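Local structure of ORF48 (Lactococcus phage TP901-1, 3UH8) at residues R93-F98 with T114-Y119. The protein is a component of the phage baseplate, the assembly thought to attach the virion to its host cell, and probably has a structural role there. Residues are numbered along the deposited sequence; the frame is centred on the assembly and turned at random.
Sequences RNEAYF and TRTFHY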
ATOM      1  N   ARG A  93       9.694  -1.612 -12.481  1.00 27.38           N
ATOM      2  CA  ARG A  93       8.352  -1.136 -12.172  1.00 27.12           C
ATOM      3  C   ARG A  93       7.465  -2.209 -11.545  1.00 29.90           C
ATOM      4  O   ARG A  93       7.237  -3.266 -12.136  1.00 29.30           O
ATOM      5  CB  ARG A  93       7.685  -0.464 -13.384  1.00 28.62           C
ATOM      6  CG  ARG A  93       6.535   0.441 -12.974  1.00 41.63           C
ATOM      7  CD  ARG A  93       5.981   1.275 -14.109  1.00 54.58           C
ATOM      8  NE  ARG A  93       4.748   1.937 -13.682  1.00 65.53           N
ATOM      9  CZ  ARG A  93       4.143   2.926 -14.331  1.00 82.97           C
ATOM     10  NH1 ARG A  93       4.663   3.412 -15.447  1.00 71.54           N
ATOM     11  NH2 ARG A  93       3.024   3.454 -13.853  1.00 71.85           N
ATOM     12  N   ASN A  94       6.968  -1.914 -10.335  1.00 25.58           N
ATOM     13  CA  ASN A  94       6.089  -2.789  -9.565  1.00 25.03           C
ATOM     14  C   ASN A  94       4.679  -2.220  -9.504  1.00 28.36           C
ATOM     15  O   ASN A  94       4.508  -1.001  -9.505  1.00 27.91           O
ATOM     16  CB  ASN A  94       6.632  -2.970  -8.153  1.00 24.45           C
ATOM     17  CG  ASN A  94       7.854  -3.843  -8.066  1.00 40.31           C
ATOM     18  OD1 ASN A  94       7.773  -5.023  -7.721  1.00 32.20           O
ATOM     19  ND2 ASN A  94       9.019  -3.279  -8.351  1.00 31.03           N
ATOM     20  N   GLU A  95       3.677  -3.106  -9.435  1.00 24.47           N
ATOM     21  CA  GLU A  95       2.264  -2.744  -9.345  1.00 24.13           C
ATOM     22  C   GLU A  95       1.672  -3.371  -8.085  1.00 27.87           C
ATOM     23  O   GLU A  95       1.834  -4.573  -7.862  1.00 27.39           O
ATOM     24  CB  GLU A  95       1.508  -3.199 -10.607  1.00 25.45           C
ATOM     25  CG  GLU A  95       0.040  -2.794 -10.637  1.00 36.15           C
ATOM     26  CD  GLU A  95      -0.694  -2.980 -11.953  1.00 53.09           C
ATOM     27  OE1 GLU A  95      -1.924  -2.745 -11.974  1.00 45.30           O
ATOM     28  OE2 GLU A  95      -0.047  -3.335 -12.966  1.00 46.56           O
ATOM     29  N   ALA A  96       1.008  -2.550  -7.251  1.00 24.68           N
ATOM     30  CA  ALA A  96       0.400  -2.993  -5.992  1.00 24.44           C
ATOM     31  C   ALA A  96      -0.884  -2.231  -5.654  1.00 28.02           C
ATOM     32  O   ALA A  96      -1.209  -1.248  -6.321  1.00 27.39           O
ATOM     33  CB  ALA A  96       1.406  -2.862  -4.854  1.00 25.16           C
ATOM     34  N   TYR A  97      -1.613  -2.697  -4.619  1.00 24.47           N
ATOM     35  CA  TYR A  97      -2.846  -2.082  -4.120  1.00 24.05           C
ATOM     36  C   TYR A  97      -3.070  -2.398  -2.632  1.00 27.50           C
ATOM     37  O   TYR A  97      -2.521  -3.374  -2.120  1.00 26.75           O
ATOM     38  CB  TYR A  97      -4.067  -2.474  -4.988  1.00 24.98           C
ATOM     39  CG  TYR A  97      -4.623  -3.860  -4.737  1.00 26.26           C
ATOM     40  CD1 TYR A  97      -5.703  -4.055  -3.879  1.00 28.05           C
ATOM     41  CD2 TYR A  97      -4.105  -4.973  -5.397  1.00 26.88           C
ATOM     42  CE1 TYR A  97      -6.229  -5.325  -3.655  1.00 28.51           C
ATOM     43  CE2 TYR A  97      -4.638  -6.247  -5.195  1.00 27.74           C
ATOM     44  CZ  TYR A  97      -5.693  -6.418  -4.313  1.00 35.20           C
ATOM     45  OH  TYR A  97      -6.224  -7.659  -4.080  1.00 36.09           O
ATOM     46  N   PHE A  98      -3.889  -1.578  -1.949  1.00 24.23           N
ATOM     47  CA  PHE A  98      -4.222  -1.786  -0.543  1.00 23.92           C
ATOM     48  C   PHE A  98      -5.644  -2.297  -0.385  1.00 28.53           C
ATOM     49  O   PHE A  98      -6.575  -1.692  -0.912  1.00 28.05           O
ATOM     50  CB  PHE A  98      -3.989  -0.519   0.295  1.00 25.50           C
ATOM     51  CG  PHE A  98      -2.532  -0.174   0.478  1.00 26.64           C
ATOM     52  CD1 PHE A  98      -1.750  -0.859   1.404  1.00 29.39           C
ATOM     53  CD2 PHE A  98      -1.936   0.818  -0.281  1.00 28.49           C
ATOM     54  CE1 PHE A  98      -0.394  -0.557   1.554  1.00 30.32           C
ATOM     55  CE2 PHE A  98      -0.582   1.130  -0.122  1.00 31.22           C
ATOM     56  CZ  PHE A  98       0.181   0.438   0.795  1.00 29.30           C
ATOM     57  N   THR A 114      -8.190  -0.108  -2.463  1.00 35.10           N
ATOM     58  CA  THR A 114      -7.737   1.028  -3.259  1.00 34.37           C
ATOM     59  C   THR A 114      -7.556   0.518  -4.685  1.00 37.40           C
ATOM     60  O   THR A 114      -7.537  -0.694  -4.926  1.00 36.86           O
ATOM     61  CB  THR A 114      -6.378   1.588  -2.755  1.00 41.06           C
ATOM     62  OG1 THR A 114      -5.337   0.634  -2.989  1.00 38.82           O
ATOM     63  CG2 THR A 114      -6.402   2.026  -1.296  1.00 39.84           C
ATOM     64  N   ARG A 115      -7.379   1.438  -5.621  1.00 33.53           N
ATOM     65  CA  ARG A 115      -7.113   1.066  -6.998  1.00 33.02           C
ATOM     66  C   ARG A 115      -5.614   0.881  -7.129  1.00 35.32           C
ATOM     67  O   ARG A 115      -4.871   1.394  -6.285  1.00 35.10           O
ATOM     68  CB  ARG A 115      -7.664   2.127  -7.939  1.00 34.02           C
ATOM     69  CG  ARG A 115      -9.184   2.022  -7.999  1.00 46.21           C
ATOM     70  CD  ARG A 115      -9.844   3.146  -8.759  1.00 58.72           C
ATOM     71  NE  ARG A 115      -9.208   3.380 -10.054  1.00 70.51           N
ATOM     72  CZ  ARG A 115      -9.753   3.080 -11.227  1.00 87.03           C
ATOM     73  NH1 ARG A 115     -10.967   2.550 -11.286  1.00 75.44           N
ATOM     74  NH2 ARG A 115      -9.098   3.333 -12.352  1.00 74.54           N
ATOM     75  N   THR A 116      -5.162   0.095  -8.126  1.00 30.17           N
ATOM     76  CA  THR A 116      -3.732  -0.172  -8.305  1.00 29.13           C
ATOM     77  C   THR A 116      -2.912   1.091  -8.533  1.00 30.94           C
ATOM     78  O   THR A 116      -3.408   2.080  -9.075  1.00 30.65           O
ATOM     79  CB  THR A 116      -3.444  -1.230  -9.386  1.00 36.37           C
ATOM     80  OG1 THR A 116      -3.823  -0.736 -10.671  1.00 36.02           O
ATOM     81  CG2 THR A 116      -4.087  -2.574  -9.100  1.00 34.60           C
ATOM     82  N   PHE A 117      -1.666   1.051  -8.076  1.00 25.82           N
ATOM     83  CA  PHE A 117      -0.688   2.114  -8.223  1.00 24.73           C
ATOM     84  C   PHE A 117       0.649   1.459  -8.508  1.00 28.06           C
ATOM     85  O   PHE A 117       0.824   0.261  -8.256  1.00 27.39           O
ATOM     86  CB  PHE A 117      -0.622   2.987  -6.956  1.00 26.20           C
ATOM     87  CG  PHE A 117       0.010   2.345  -5.741  1.00 27.40           C
ATOM     88  CD1 PHE A 117      -0.745   1.557  -4.882  1.00 30.08           C
ATOM     89  CD2 PHE A 117       1.349   2.558  -5.438  1.00 29.21           C
ATOM     90  CE1 PHE A 117      -0.160   0.961  -3.760  1.00 30.87           C
ATOM     91  CE2 PHE A 117       1.933   1.963  -4.315  1.00 31.88           C
ATOM     92  CZ  PHE A 117       1.173   1.172  -3.481  1.00 29.97           C
ATOM     93  N   HIS A 118       1.596   2.244  -9.006  1.00 24.71           N
ATOM     94  CA  HIS A 118       2.917   1.736  -9.310  1.00 24.35           C
ATOM     95  C   HIS A 118       3.990   2.386  -8.470  1.00 27.96           C
ATOM     96  O   HIS A 118       3.860   3.547  -8.081  1.00 27.58           O
ATOM     97  CB  HIS A 118       3.234   1.922 -10.795  1.00 25.11           C
ATOM     98  CG  HIS A 118       2.439   1.038 -11.706  1.00 28.60           C
ATOM     99  ND1 HIS A 118       1.206   1.433 -12.193  1.00 30.44           N
ATOM    100  CD2 HIS A 118       2.748  -0.172 -12.227  1.00 30.36           C
ATOM    101  CE1 HIS A 118       0.796   0.445 -12.973  1.00 29.84           C
ATOM    102  NE2 HIS A 118       1.694  -0.541 -13.027  1.00 30.10           N
ATOM    103  N   TYR A 119       5.059   1.628  -8.205  1.00 24.44           N
ATOM    104  CA  TYR A 119       6.256   2.081  -7.510  1.00 24.13           C
ATOM    105  C   TYR A 119       7.471   1.464  -8.192  1.00 29.59           C
ATOM    106  O   TYR A 119       7.364   0.392  -8.793  1.00 29.50           O
ATOM    107  CB  TYR A 119       6.203   1.813  -5.991  1.00 24.55           C
ATOM    108  CG  TYR A 119       6.330   0.365  -5.570  1.00 24.89           C
ATOM    109  CD1 TYR A 119       7.567  -0.182  -5.245  1.00 26.70           C
ATOM    110  CD2 TYR A 119       5.202  -0.435  -5.411  1.00 25.09           C
ATOM    111  CE1 TYR A 119       7.687  -1.505  -4.820  1.00 26.86           C
ATOM    112  CE2 TYR A 119       5.308  -1.760  -4.981  1.00 25.59           C
ATOM    113  CZ  TYR A 119       6.555  -2.289  -4.685  1.00 31.41           C
ATOM    114  OH  TYR A 119       6.674  -3.593  -4.283  1.00 31.00           O
TER
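Glu95 lies between His118 and Thr116 and touches both. Its CB sits beside the imidazole, near NE2 and CD2. Glu95 CG comes next and rests over one face of the His118 ring as a CH-pi contact, 4.1 Å from the ring centroid. This CG of Glu95 is anti to the backbone N (chi1 -177°) and the chain stays extended, which carries the carboxylate along the neighbouring strand. There its two oxygens part. Glu95 OE1 lies 3.1 Å from Thr116 OG1, within hydrogen-bonding distance, although the hydroxyl proton has a second acceptor within reach. Glu95 OE2 takes a weak, bent bond from His118 NE2 at 3.3 Å. Arg93 approaches the opposite face of the imidazole, with its NE 3.2 Å from His118 CG. Its guanidinium stands nearly upright on the ring, the planes 83° apart.

The backbones form an antiparallel pair in an immunoglobulin-like, all-beta domain. Asn94 pairs with Tyr119 and Ala96 with Phe117 through two hydrogen bonds each; Glu95 and His118 form the non-hydrogen-bonded pair between them. On its other side, strand 92-103 is hydrogen-bonded through its backbone to the antiparallel strand 49-54. On the N-terminal side of Phe117 the regular pairing breaks. Thr114 OG1 accepts the Phe98 N-H at 2.8 Å, a bond a backbone carbonyl would usually make, while Thr114 N donates to Phe98 O.

The face bearing Asn94, Ala96, Phe117 and Tyr119 is largely packed with carbon. Asn94 CB lies over the Tyr119 ring, 3.6 Å from its centroid, and the amide is nearly parallel to the ring. Asn94 ND2 is held by Phe90 O, and Tyr119 OH by Ala87 O. Ala96 CB meets the edge of the same ring. Phe98 also reaches Phe117, CE2 to CE1 at 3.7 Å; these rings are near parallel but barely overlap. Leu8 packs against both.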